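Side-chain contacts in NAD-dependent dehydrogenase (Rhizobium meliloti, PDB 4Z0P), which reduces glyoxylate and hydroxypyruvate with NADPH as the hydride donor, as a member of the D-2-hydroxyacid dehydrogenase family: residues K165-S170 with L191-F196; A214-L219 with P228-A233. All blocks are in the same frame, centred on the assembly; numbering follows the deposited sequence.

Contact 1. Residues K165-S170 with L191-F196; sequences KVIGWS and LGRTDF. With NDP (NADPH dihydro-nicotinamide-adenine-dinucleotide phosphate), chain H.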
ATOM      1  N   LYS A 165     -12.514   5.869  -2.982  1.00 23.36           N
ATOM      2  CA  LYS A 165     -13.678   5.815  -3.863  1.00 23.06           C
ATOM      3  C   LYS A 165     -13.206   5.147  -5.127  1.00 21.94           C
ATOM      4  O   LYS A 165     -12.174   5.540  -5.677  1.00 23.31           O
ATOM      5  CB  LYS A 165     -14.207   7.230  -4.131  1.00 27.42           C
ATOM      6  CG  LYS A 165     -15.393   7.277  -5.078  1.00 38.71           C
ATOM      7  CD  LYS A 165     -16.716   7.066  -4.357  1.00 78.53           C
ATOM      8  CE  LYS A 165     -17.881   7.119  -5.332  1.00 62.58           C
ATOM      9  NZ  LYS A 165     -17.861   5.973  -6.278  1.00 81.61           N
ATOM     10  N   VAL A 166     -13.955   4.179  -5.628  1.00 19.94           N
ATOM     11  CA  VAL A 166     -13.505   3.418  -6.792  1.00 19.40           C
ATOM     12  C   VAL A 166     -14.605   3.333  -7.810  1.00 21.10           C
ATOM     13  O   VAL A 166     -15.748   3.030  -7.472  1.00 23.55           O
ATOM     14  CB  VAL A 166     -13.053   1.988  -6.398  1.00 20.70           C
ATOM     15  CG1 VAL A 166     -12.509   1.273  -7.619  1.00 25.54           C
ATOM     16  CG2 VAL A 166     -11.996   2.018  -5.308  1.00 23.66           C
ATOM     17  N   ILE A 167     -14.245   3.582  -9.058  1.00 19.83           N
ATOM     18  CA  ILE A 167     -15.135   3.345 -10.181  1.00 20.95           C
ATOM     19  C   ILE A 167     -14.380   2.555 -11.249  1.00 20.75           C
ATOM     20  O   ILE A 167     -13.160   2.594 -11.304  1.00 20.04           O
ATOM     21  CB  ILE A 167     -15.706   4.665 -10.764  1.00 23.73           C
ATOM     22  CG1 ILE A 167     -14.585   5.611 -11.253  1.00 22.32           C
ATOM     23  CG2 ILE A 167     -16.565   5.352  -9.723  1.00 27.90           C
ATOM     24  CD1 ILE A 167     -15.062   6.925 -11.835  1.00 24.73           C
ATOM     25  N   GLY A 168     -15.136   1.909 -12.132  1.00 22.63           N
ATOM     26  CA  GLY A 168     -14.551   1.042 -13.159  1.00 23.23           C
ATOM     27  C   GLY A 168     -15.120   1.286 -14.542  1.00 20.40           C
ATOM     28  O   GLY A 168     -16.255   1.738 -14.682  1.00 24.38           O
ATOM     29  N   TRP A 169     -14.315   0.946 -15.550  1.00 22.43           N
ATOM     30  CA  TRP A 169     -14.726   1.058 -16.947  1.00 21.93           C
ATOM     31  C   TRP A 169     -14.265  -0.159 -17.719  1.00 20.72           C
ATOM     32  O   TRP A 169     -13.154  -0.654 -17.526  1.00 22.10           O
ATOM     33  CB  TRP A 169     -14.147   2.332 -17.559  1.00 24.35           C
ATOM     34  CG  TRP A 169     -14.447   2.525 -19.007  1.00 24.43           C
ATOM     35  CD1 TRP A 169     -15.546   3.138 -19.545  1.00 27.28           C
ATOM     36  CD2 TRP A 169     -13.636   2.118 -20.123  1.00 24.86           C
ATOM     37  NE1 TRP A 169     -15.464   3.148 -20.921  1.00 23.74           N
ATOM     38  CE2 TRP A 169     -14.311   2.509 -21.297  1.00 24.30           C
ATOM     39  CE3 TRP A 169     -12.411   1.454 -20.244  1.00 24.21           C
ATOM     40  CZ2 TRP A 169     -13.775   2.295 -22.587  1.00 26.10           C
ATOM     41  CZ3 TRP A 169     -11.890   1.221 -21.518  1.00 27.68           C
ATOM     42  CH2 TRP A 169     -12.573   1.633 -22.672  1.00 25.63           C
ATOM     43  N   SER A 170     -15.137  -0.639 -18.607  1.00 23.44           N
ATOM     44  CA  SER A 170     -14.758  -1.697 -19.555  1.00 23.06           C
ATOM     45  C   SER A 170     -15.744  -1.648 -20.695  1.00 26.67           C
ATOM     46  O   SER A 170     -16.635  -0.792 -20.709  1.00 26.87           O
ATOM     47  CB  SER A 170     -14.718  -3.068 -18.868  1.00 26.89           C
ATOM     48  OG  SER A 170     -15.969  -3.375 -18.273  1.00 33.72           O
ATOM     49  N   LEU A 191     -13.850   9.224 -16.931  1.00 21.12           N
ATOM     50  CA  LEU A 191     -12.578   9.968 -16.849  1.00 22.16           C
ATOM     51  C   LEU A 191     -12.728  11.247 -16.042  1.00 23.02           C
ATOM     52  O   LEU A 191     -11.875  11.555 -15.209  1.00 22.03           O
ATOM     53  CB  LEU A 191     -12.057  10.302 -18.249  1.00 22.58           C
ATOM     54  CG  LEU A 191     -11.631   9.110 -19.099  1.00 24.45           C
ATOM     55  CD1 LEU A 191     -11.422   9.545 -20.542  1.00 23.17           C
ATOM     56  CD2 LEU A 191     -10.363   8.449 -18.558  1.00 21.78           C
ATOM     57  N   GLY A 192     -13.820  11.984 -16.260  1.00 23.25           N
ATOM     58  CA  GLY A 192     -14.029  13.252 -15.581  1.00 23.49           C
ATOM     59  C   GLY A 192     -14.176  13.151 -14.074  1.00 23.15           C
ATOM     60  O   GLY A 192     -13.979  14.137 -13.371  1.00 24.71           O
ATOM     61  N   ARG A 193     -14.503  11.958 -13.575  1.00 23.48           N
ATOM     62  CA  ARG A 193     -14.574  11.681 -12.138  1.00 24.44           C
ATOM     63  C   ARG A 193     -13.276  11.123 -11.543  1.00 25.09           C
ATOM     64  O   ARG A 193     -13.162  11.045 -10.322  1.00 25.30           O
ATOM     65  CB  ARG A 193     -15.649  10.639 -11.863  1.00 26.47           C
ATOM     66  CG  ARG A 193     -17.055  11.119 -12.114  1.00 30.94           C
ATOM     67  CD  ARG A 193     -18.032  10.010 -11.767  1.00 34.79           C
ATOM     68  NE  ARG A 193     -17.999   9.678 -10.346  1.00 34.68           N
ATOM     69  CZ  ARG A 193     -18.653   8.664  -9.780  1.00 39.84           C
ATOM     70  NH1 ARG A 193     -19.385   7.829 -10.507  1.00 31.81           N
ATOM     71  NH2 ARG A 193     -18.570   8.469  -8.475  1.00 36.97           N
ATOM     72  N   THR A 194     -12.308  10.762 -12.384  1.00 21.13           N
ATOM     73  CA  THR A 194     -11.170   9.985 -11.951  1.00 18.57           C
ATOM     74  C   THR A 194      -9.992  10.868 -11.580  1.00 22.59           C
ATOM     75  O   THR A 194      -9.542  11.655 -12.385  1.00 21.69           O
ATOM     76  CB  THR A 194     -10.760   8.976 -13.040  1.00 21.82           C
ATOM     77  OG1 THR A 194     -11.824   8.029 -13.180  1.00 21.95           O
ATOM     78  CG2 THR A 194      -9.471   8.248 -12.653  1.00 20.13           C
ATOM     79  N   ASP A 195      -9.491  10.698 -10.357  1.00 20.12           N
ATOM     80  CA  ASP A 195      -8.254  11.339  -9.903  1.00 19.16           C
ATOM     81  C   ASP A 195      -7.010  10.500 -10.159  1.00 21.34           C
ATOM     82  O   ASP A 195      -5.980  11.024 -10.576  1.00 21.85           O
ATOM     83  CB  ASP A 195      -8.323  11.642  -8.394  1.00 20.72           C
ATOM     84  CG  ASP A 195      -9.516  12.504  -8.003  1.00 25.36           C
ATOM     85  OD1 ASP A 195      -9.712  13.569  -8.644  1.00 23.45           O
ATOM     86  OD2 ASP A 195     -10.277  12.127  -7.043  1.00 23.27           O
ATOM     87  N   PHE A 196      -7.074   9.216  -9.822  1.00 18.69           N
ATOM     88  CA  PHE A 196      -5.994   8.259 -10.092  1.00 19.42           C
ATOM     89  C   PHE A 196      -6.524   7.262 -11.112  1.00 20.13           C
ATOM     90  O   PHE A 196      -7.407   6.469 -10.795  1.00 19.91           O
ATOM     91  CB  PHE A 196      -5.592   7.443  -8.848  1.00 20.17           C
ATOM     92  CG  PHE A 196      -4.910   8.207  -7.725  1.00 18.50           C
ATOM     93  CD1 PHE A 196      -4.682   9.581  -7.747  1.00 21.38           C
ATOM     94  CD2 PHE A 196      -4.523   7.496  -6.585  1.00 20.15           C
ATOM     95  CE1 PHE A 196      -4.054  10.215  -6.672  1.00 23.21           C
ATOM     96  CE2 PHE A 196      -3.914   8.133  -5.505  1.00 19.25           C
ATOM     97  CZ  PHE A 196      -3.685   9.488  -5.551  1.00 22.17           C
TER
HETATM   98  PA  NDP H 407      -9.360 -10.034 -18.315  1.00 22.22           P
HETATM   99  O1A NDP H 407      -9.556 -10.623 -19.704  1.00 23.33           O
HETATM  100  O2A NDP H 407      -9.962 -10.770 -17.165  1.00 20.98           O
HETATM  101  O5B NDP H 407      -9.971  -8.574 -18.364  1.00 22.21           O
HETATM  102  C5B NDP H 407      -9.785  -7.674 -19.436  1.00 22.18           C
HETATM  103  C4B NDP H 407     -10.712  -6.507 -19.230  1.00 20.95           C
HETATM  104  O4B NDP H 407     -10.389  -5.537 -20.224  1.00 22.00           O
HETATM  105  C3B NDP H 407     -12.191  -6.842 -19.412  1.00 26.81           C
HETATM  106  O3B NDP H 407     -12.927  -6.069 -18.470  1.00 25.11           O
HETATM  107  C2B NDP H 407     -12.476  -6.378 -20.824  1.00 21.31           C
HETATM  108  O2B NDP H 407     -13.815  -5.995 -21.071  1.00 25.18           O
HETATM  109  C1B NDP H 407     -11.588  -5.162 -20.879  1.00 22.35           C
HETATM  110  N9A NDP H 407     -11.348  -4.776 -22.280  1.00 22.60           N
HETATM  111  C8A NDP H 407     -10.662  -5.414 -23.249  1.00 23.91           C
HETATM  112  N7A NDP H 407     -10.650  -4.775 -24.397  1.00 24.20           N
HETATM  113  C5A NDP H 407     -11.379  -3.646 -24.151  1.00 21.99           C
HETATM  114  C6A NDP H 407     -11.764  -2.558 -24.958  1.00 27.11           C
HETATM  115  N6A NDP H 407     -11.398  -2.445 -26.256  1.00 25.74           N
HETATM  116  N1A NDP H 407     -12.516  -1.570 -24.397  1.00 26.72           N
HETATM  117  C2A NDP H 407     -12.876  -1.683 -23.110  1.00 29.50           C
HETATM  118  N3A NDP H 407     -12.581  -2.669 -22.256  1.00 22.91           N
HETATM  119  C4A NDP H 407     -11.812  -3.623 -22.843  1.00 21.86           C
HETATM  120  O3  NDP H 407      -7.762  -9.836 -18.191  1.00 20.43           O
HETATM  121  PN  NDP H 407      -7.000  -9.790 -16.758  1.00 21.03           P
HETATM  122  O1N NDP H 407      -7.706  -8.863 -15.827  1.00 21.42           O
HETATM  123  O2N NDP H 407      -6.678 -11.168 -16.300  1.00 19.75           O
HETATM  124  O5D NDP H 407      -5.617  -9.191 -17.270  1.00 20.48           O
HETATM  125  C5D NDP H 407      -5.591  -7.892 -17.828  1.00 19.33           C
HETATM  126  C4D NDP H 407      -4.235  -7.604 -18.456  1.00 20.88           C
HETATM  127  O4D NDP H 407      -3.265  -7.325 -17.444  1.00 20.78           O
HETATM  128  C3D NDP H 407      -3.588  -8.738 -19.238  1.00 21.22           C
HETATM  129  O3D NDP H 407      -4.156  -8.839 -20.559  1.00 21.88           O
HETATM  130  C2D NDP H 407      -2.112  -8.396 -19.278  1.00 19.17           C
HETATM  131  O2D NDP H 407      -1.806  -7.616 -20.447  1.00 21.64           O
HETATM  132  C1D NDP H 407      -1.980  -7.499 -18.020  1.00 19.03           C
HETATM  133  N1N NDP H 407      -1.079  -8.062 -17.013  1.00 18.19           N
HETATM  134  C2N NDP H 407       0.093  -7.404 -16.655  1.00 19.14           C
HETATM  135  C3N NDP H 407       0.935  -7.901 -15.707  1.00 19.34           C
HETATM  136  C7N NDP H 407       2.123  -7.145 -15.189  1.00 19.89           C
HETATM  137  O7N NDP H 407       2.978  -7.779 -14.540  1.00 21.15           O
HETATM  138  N7N NDP H 407       2.249  -5.860 -15.442  1.00 18.97           N
HETATM  139  C4N NDP H 407       0.630  -9.211 -15.081  1.00 21.07           C
HETATM  140  C5N NDP H 407      -0.629  -9.852 -15.536  1.00 19.76           C
HETATM  141  C6N NDP H 407      -1.426  -9.286 -16.423  1.00 19.04           C
HETATM  142  P2B NDP H 407     -14.983  -7.095 -21.212  1.00 37.25           P
HETATM  143  O1X NDP H 407     -15.185  -7.591 -19.803  1.00 63.70           O
HETATM  144  O2X NDP H 407     -16.139  -6.252 -21.721  1.00 36.38           O
HETATM  145  O3X NDP H 407     -14.499  -8.125 -22.162  1.00 31.15           O

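Contact 2. Residues A214-L219 with P228-A233; sequences ALFAKL and PVFINA. With NDP (NADPH dihydro-nicotinamide-adenine-dinucleotide phosphate), chain H.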
ATOM      1  N   ALA A 214      -5.040  13.404 -25.078  1.00 23.33           N
ATOM      2  CA  ALA A 214      -6.472  13.737 -25.058  1.00 26.32           C
ATOM      3  C   ALA A 214      -7.195  13.071 -23.894  1.00 25.64           C
ATOM      4  O   ALA A 214      -8.053  13.681 -23.274  1.00 27.53           O
ATOM      5  CB  ALA A 214      -7.150  13.369 -26.365  1.00 32.67           C
ATOM      6  N   LEU A 215      -6.843  11.823 -23.610  1.00 24.29           N
ATOM      7  CA  LEU A 215      -7.438  11.104 -22.474  1.00 22.95           C
ATOM      8  C   LEU A 215      -7.013  11.685 -21.147  1.00 23.50           C
ATOM      9  O   LEU A 215      -7.855  11.906 -20.270  1.00 24.03           O
ATOM     10  CB  LEU A 215      -7.107   9.616 -22.567  1.00 20.45           C
ATOM     11  CG  LEU A 215      -7.724   8.759 -21.447  1.00 25.11           C
ATOM     12  CD1 LEU A 215      -8.182   7.402 -21.939  1.00 27.39           C
ATOM     13  CD2 LEU A 215      -6.755   8.591 -20.304  1.00 26.55           C
ATOM     14  N   PHE A 216      -5.710  11.966 -20.981  1.00 22.60           N
ATOM     15  CA  PHE A 216      -5.216  12.552 -19.721  1.00 21.14           C
ATOM     16  C   PHE A 216      -5.865  13.920 -19.433  1.00 20.34           C
ATOM     17  O   PHE A 216      -6.150  14.231 -18.265  1.00 23.13           O
ATOM     18  CB  PHE A 216      -3.693  12.698 -19.732  1.00 22.13           C
ATOM     19  CG  PHE A 216      -2.935  11.392 -19.967  1.00 22.53           C
ATOM     20  CD1 PHE A 216      -3.338  10.196 -19.363  1.00 21.73           C
ATOM     21  CD2 PHE A 216      -1.831  11.364 -20.803  1.00 21.43           C
ATOM     22  CE1 PHE A 216      -2.649   9.011 -19.587  1.00 21.26           C
ATOM     23  CE2 PHE A 216      -1.138  10.182 -21.033  1.00 23.19           C
ATOM     24  CZ  PHE A 216      -1.557   9.004 -20.448  1.00 22.72           C
ATOM     25  N   ALA A 217      -6.113  14.699 -20.489  1.00 23.17           N
ATOM     26  CA  ALA A 217      -6.807  15.991 -20.379  1.00 26.31           C
ATOM     27  C   ALA A 217      -8.268  15.912 -19.899  1.00 28.54           C
ATOM     28  O   ALA A 217      -8.816  16.917 -19.461  1.00 25.60           O
ATOM     29  CB  ALA A 217      -6.732  16.736 -21.695  1.00 28.79           C
ATOM     30  N   LYS A 218      -8.883  14.733 -20.004  1.00 24.17           N
ATOM     31  CA  LYS A 218     -10.248  14.514 -19.536  1.00 24.54           C
ATOM     32  C   LYS A 218     -10.338  14.035 -18.094  1.00 26.44           C
ATOM     33  O   LYS A 218     -11.424  14.027 -17.524  1.00 25.59           O
ATOM     34  CB  LYS A 218     -10.981  13.541 -20.461  1.00 26.63           C
ATOM     35  CG  LYS A 218     -11.234  14.112 -21.846  1.00 28.84           C
ATOM     36  CD  LYS A 218     -11.948  13.055 -22.687  1.00 37.50           C
ATOM     37  CE  LYS A 218     -12.194  13.514 -24.119  1.00 44.37           C
ATOM     38  NZ  LYS A 218     -11.073  13.119 -25.007  1.00 66.03           N
ATOM     39  N   LEU A 219      -9.207  13.678 -17.489  1.00 23.46           N
ATOM     40  CA  LEU A 219      -9.186  13.263 -16.079  1.00 22.30           C
ATOM     41  C   LEU A 219      -9.523  14.419 -15.160  1.00 23.42           C
ATOM     42  O   LEU A 219      -9.374  15.587 -15.521  1.00 23.98           O
ATOM     43  CB  LEU A 219      -7.830  12.650 -15.737  1.00 20.52           C
ATOM     44  CG  LEU A 219      -7.539  11.311 -16.429  1.00 20.93           C
ATOM     45  CD1 LEU A 219      -6.084  10.865 -16.227  1.00 22.70           C
ATOM     46  CD2 LEU A 219      -8.463  10.224 -15.898  1.00 22.98           C
ATOM     47  N   PRO A 228      -4.441  14.929 -11.966  1.00 21.83           N
ATOM     48  CA  PRO A 228      -4.561  13.474 -11.902  1.00 20.97           C
ATOM     49  C   PRO A 228      -3.212  12.742 -11.980  1.00 20.95           C
ATOM     50  O   PRO A 228      -2.198  13.310 -12.394  1.00 21.31           O
ATOM     51  CB  PRO A 228      -5.411  13.169 -13.148  1.00 23.50           C
ATOM     52  CG  PRO A 228      -5.000  14.234 -14.127  1.00 23.19           C
ATOM     53  CD  PRO A 228      -4.821  15.451 -13.289  1.00 24.55           C
ATOM     54  N   VAL A 229      -3.246  11.463 -11.617  1.00 19.51           N
ATOM     55  CA  VAL A 229      -2.146  10.513 -11.721  1.00 19.60           C
ATOM     56  C   VAL A 229      -2.504   9.369 -12.660  1.00 19.49           C
ATOM     57  O   VAL A 229      -3.653   8.926 -12.701  1.00 20.48           O
ATOM     58  CB  VAL A 229      -1.844   9.949 -10.309  1.00 22.42           C
ATOM     59  CG1 VAL A 229      -0.825   8.827 -10.323  1.00 24.48           C
ATOM     60  CG2 VAL A 229      -1.343  11.100  -9.444  1.00 25.54           C
ATOM     61  N   PHE A 230      -1.510   8.886 -13.405  1.00 18.91           N
ATOM     62  CA  PHE A 230      -1.673   7.756 -14.318  1.00 19.36           C
ATOM     63  C   PHE A 230      -0.851   6.568 -13.850  1.00 19.78           C
ATOM     64  O   PHE A 230       0.373   6.670 -13.670  1.00 20.15           O
ATOM     65  CB  PHE A 230      -1.223   8.137 -15.725  1.00 20.07           C
ATOM     66  CG  PHE A 230      -1.300   7.011 -16.719  1.00 19.45           C
ATOM     67  CD1 PHE A 230      -2.476   6.275 -16.880  1.00 21.37           C
ATOM     68  CD2 PHE A 230      -0.222   6.697 -17.524  1.00 21.61           C
ATOM     69  CE1 PHE A 230      -2.564   5.250 -17.823  1.00 21.13           C
ATOM     70  CE2 PHE A 230      -0.304   5.670 -18.469  1.00 21.69           C
ATOM     71  CZ  PHE A 230      -1.476   4.946 -18.620  1.00 20.07           C
ATOM     72  N   ILE A 231      -1.519   5.426 -13.710  1.00 17.83           N
ATOM     73  CA  ILE A 231      -0.887   4.198 -13.215  1.00 16.96           C
ATOM     74  C   ILE A 231      -1.191   3.103 -14.218  1.00 21.29           C
ATOM     75  O   ILE A 231      -2.379   2.827 -14.502  1.00 22.14           O
ATOM     76  CB  ILE A 231      -1.472   3.823 -11.847  1.00 18.45           C
ATOM     77  CG1 ILE A 231      -1.114   4.886 -10.803  1.00 18.43           C
ATOM     78  CG2 ILE A 231      -1.046   2.412 -11.409  1.00 21.38           C
ATOM     79  CD1 ILE A 231      -2.040   4.834  -9.610  1.00 21.16           C
ATOM     80  N   ASN A 232      -0.157   2.534 -14.837  1.00 19.07           N
ATOM     81  CA  ASN A 232      -0.391   1.470 -15.822  1.00 19.19           C
ATOM     82  C   ASN A 232       0.374   0.199 -15.538  1.00 20.49           C
ATOM     83  O   ASN A 232       1.603   0.214 -15.430  1.00 18.30           O
ATOM     84  CB  ASN A 232      -0.069   1.936 -17.244  1.00 20.07           C
ATOM     85  CG  ASN A 232      -0.572   0.966 -18.327  1.00 18.84           C
ATOM     86  OD1 ASN A 232      -1.421   0.098 -18.093  1.00 19.02           O
ATOM     87  ND2 ASN A 232      -0.067   1.142 -19.524  1.00 18.92           N
ATOM     88  N   ALA A 233      -0.356  -0.900 -15.407  1.00 18.42           N
ATOM     89  CA  ALA A 233       0.251  -2.229 -15.316  1.00 19.13           C
ATOM     90  C   ALA A 233      -0.382  -3.222 -16.270  1.00 17.98           C
ATOM     91  O   ALA A 233      -0.249  -4.445 -16.072  1.00 18.72           O
ATOM     92  CB  ALA A 233       0.192  -2.761 -13.888  1.00 20.96           C
TER
HETATM   93  PA  NDP H 407      -9.360 -10.034 -18.315  1.00 22.22           P
HETATM   94  O1A NDP H 407      -9.556 -10.623 -19.704  1.00 23.33           O
HETATM   95  O2A NDP H 407      -9.962 -10.770 -17.165  1.00 20.98           O
HETATM   96  O5B NDP H 407      -9.971  -8.574 -18.364  1.00 22.21           O
HETATM   97  C5B NDP H 407      -9.785  -7.674 -19.436  1.00 22.18           C
HETATM   98  C4B NDP H 407     -10.712  -6.507 -19.230  1.00 20.95           C
HETATM   99  O4B NDP H 407     -10.389  -5.537 -20.224  1.00 22.00           O
HETATM  100  C3B NDP H 407     -12.191  -6.842 -19.412  1.00 26.81           C
HETATM  101  O3B NDP H 407     -12.927  -6.069 -18.470  1.00 25.11           O
HETATM  102  C2B NDP H 407     -12.476  -6.378 -20.824  1.00 21.31           C
HETATM  103  O2B NDP H 407     -13.815  -5.995 -21.071  1.00 25.18           O
HETATM  104  C1B NDP H 407     -11.588  -5.162 -20.879  1.00 22.35           C
HETATM  105  N9A NDP H 407     -11.348  -4.776 -22.280  1.00 22.60           N
HETATM  106  C8A NDP H 407     -10.662  -5.414 -23.249  1.00 23.91           C
HETATM  107  N7A NDP H 407     -10.650  -4.775 -24.397  1.00 24.20           N
HETATM  108  C5A NDP H 407     -11.379  -3.646 -24.151  1.00 21.99           C
HETATM  109  C6A NDP H 407     -11.764  -2.558 -24.958  1.00 27.11           C
HETATM  110  N6A NDP H 407     -11.398  -2.445 -26.256  1.00 25.74           N
HETATM  111  N1A NDP H 407     -12.516  -1.570 -24.397  1.00 26.72           N
HETATM  112  C2A NDP H 407     -12.876  -1.683 -23.110  1.00 29.50           C
HETATM  113  N3A NDP H 407     -12.581  -2.669 -22.256  1.00 22.91           N
HETATM  114  C4A NDP H 407     -11.812  -3.623 -22.843  1.00 21.86           C
HETATM  115  O3  NDP H 407      -7.762  -9.836 -18.191  1.00 20.43           O
HETATM  116  PN  NDP H 407      -7.000  -9.790 -16.758  1.00 21.03           P
HETATM  117  O1N NDP H 407      -7.706  -8.863 -15.827  1.00 21.42           O
HETATM  118  O2N NDP H 407      -6.678 -11.168 -16.300  1.00 19.75           O
HETATM  119  O5D NDP H 407      -5.617  -9.191 -17.270  1.00 20.48           O
HETATM  120  C5D NDP H 407      -5.591  -7.892 -17.828  1.00 19.33           C
HETATM  121  C4D NDP H 407      -4.235  -7.604 -18.456  1.00 20.88           C
HETATM  122  O4D NDP H 407      -3.265  -7.325 -17.444  1.00 20.78           O
HETATM  123  C3D NDP H 407      -3.588  -8.738 -19.238  1.00 21.22           C
HETATM  124  O3D NDP H 407      -4.156  -8.839 -20.559  1.00 21.88           O
HETATM  125  C2D NDP H 407      -2.112  -8.396 -19.278  1.00 19.17           C
HETATM  126  O2D NDP H 407      -1.806  -7.616 -20.447  1.00 21.64           O
HETATM  127  C1D NDP H 407      -1.980  -7.499 -18.020  1.00 19.03           C
HETATM  128  N1N NDP H 407      -1.079  -8.062 -17.013  1.00 18.19           N
HETATM  129  C2N NDP H 407       0.093  -7.404 -16.655  1.00 19.14           C
HETATM  130  C3N NDP H 407       0.935  -7.901 -15.707  1.00 19.34           C
HETATM  131  C7N NDP H 407       2.123  -7.145 -15.189  1.00 19.89           C
HETATM  132  O7N NDP H 407       2.978  -7.779 -14.540  1.00 21.15           O
HETATM  133  N7N NDP H 407       2.249  -5.860 -15.442  1.00 18.97           N
HETATM  134  C4N NDP H 407       0.630  -9.211 -15.081  1.00 21.07           C
HETATM  135  C5N NDP H 407      -0.629  -9.852 -15.536  1.00 19.76           C
HETATM  136  C6N NDP H 407      -1.426  -9.286 -16.423  1.00 19.04           C
HETATM  137  P2B NDP H 407     -14.983  -7.095 -21.212  1.00 37.25           P
HETATM  138  O1X NDP H 407     -15.185  -7.591 -19.803  1.00 63.70           O
HETATM  139  O2X NDP H 407     -16.139  -6.252 -21.721  1.00 36.38           O
HETATM  140  O3X NDP H 407     -14.499  -8.125 -22.162  1.00 31.15           O

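Contact 1. Residues K165-S170 with L191-F196
In the Rossmann-type coenzyme domain, I167 of strand 165-169 packs on R193 and T194, where helix 187-193 runs out. W169, at the strand's end, and S170 just after it belong to the NADPH pocket.

I167 touches with two branches. CD1 reaches T194 OG1 at 3.7 Å and R193 CB at 3.8 Å. CG2 lies over one face of the R193 guanidinium, 3.6 Å above its plane and displaced toward the rim. With chi1 59°, CG1 stands between the backbone N and the carbonyl carbon and brings CD1 against T194, while CG2 is turned to the guanidinium. Cut back to an alanine, this position would probably lose the apolar cover over that guanidinium face and leave a gap beside T194.

K165 NZ comes within 3.4 Å of R193 NH2. Both are donors, so this is no bond. E180 probably offsets the two like charges, with salt bridges from K165 NZ to OE2 and from R193 NH1 to OE1. R193 NH1 also bonds Y182 OH, which further fixes the guanidinium. T194 OG1 bonds F190 O in the last turn of the helix.

At the coenzyme end, W169 CH2 is 3.4 Å from C2A of the adenine.

Strand 165-169 lies between 142-146 and 180-182 in the parallel sheet. V166 points away from helix 187-193 and packs on helix 150-161, so the strand is covered by helices on both faces.

Contact 2. Residues A214-L219 with P228-A233
P228, just before strand 229-232, and F230 within it pack against F216 of helix 213-216 and L219 of the turn that follows. This is part of a beta-alpha-beta unit of the Rossmann-type domain, made of strand 196-199, helix 213-216 and strand 229-232. All four touching residues are buried.

P228 comes first. Its ring meets L219, with CB of P228 3.6 Å from CB of L219. P228 CG is equally close to that CB. L219 CD1 adds a looser touch, 3.9 Å from P228 CB. The L219 side chain is brought here by a type I turn from F216 to L219, closed by a bond from L219 N to F216 O. L219 also packs on L191 of helix 187-193 and on L197.

V229 points away from 214-219 and packs on H114 of helix 97-115, as I231 does on W106 of the same helix.

F230 turns back toward the helix and carries the aromatic contact. F216 presents its edge to the face of F230 in an edge-to-face pair. The ring centroids are 5.0 Å apart and the planes make 53°, so the T shape is well short of upright. F216 CE1 stands 3.7 Å above the F230 plane, over the ring centre. CZ of F216 lies beside it, 4.0 Å from F230 CD2. The F230 ring is swung there with CG opposite the backbone N (chi1 177°).

The amide of N232 is held by Q239 through ND2 and by the backbone N of G234 through OD1.

A233 ends the segment at the coenzyme. The nicotinamide amide donates from N7N to A233 O at 2.9 Å, with an N-H...O angle of 151°.

How the contacts relate
The centres of contacts 1 and 2 lie 10 Å apart, and both reach the seven-stranded parallel sheet of the coenzyme domain. They come in series along the chain: contact 1 closes before contact 2 opens. Strands 165-169 and 229-232 are separated in the sheet by 142-146 and 196-199. The two contacts meet directly. D195 O is 3.0 Å from V229 N, a probable hydrogen bond at the start of strands 196-199 and 229-232. L191 CD2 also packs on L219 CD2. Both segments reach NADPH at or just beyond the ends of their strands, 165-170 at the adenosine end and 228-233 at the nicotinamide. One sheet thus carries contacts to both ends of the coenzyme.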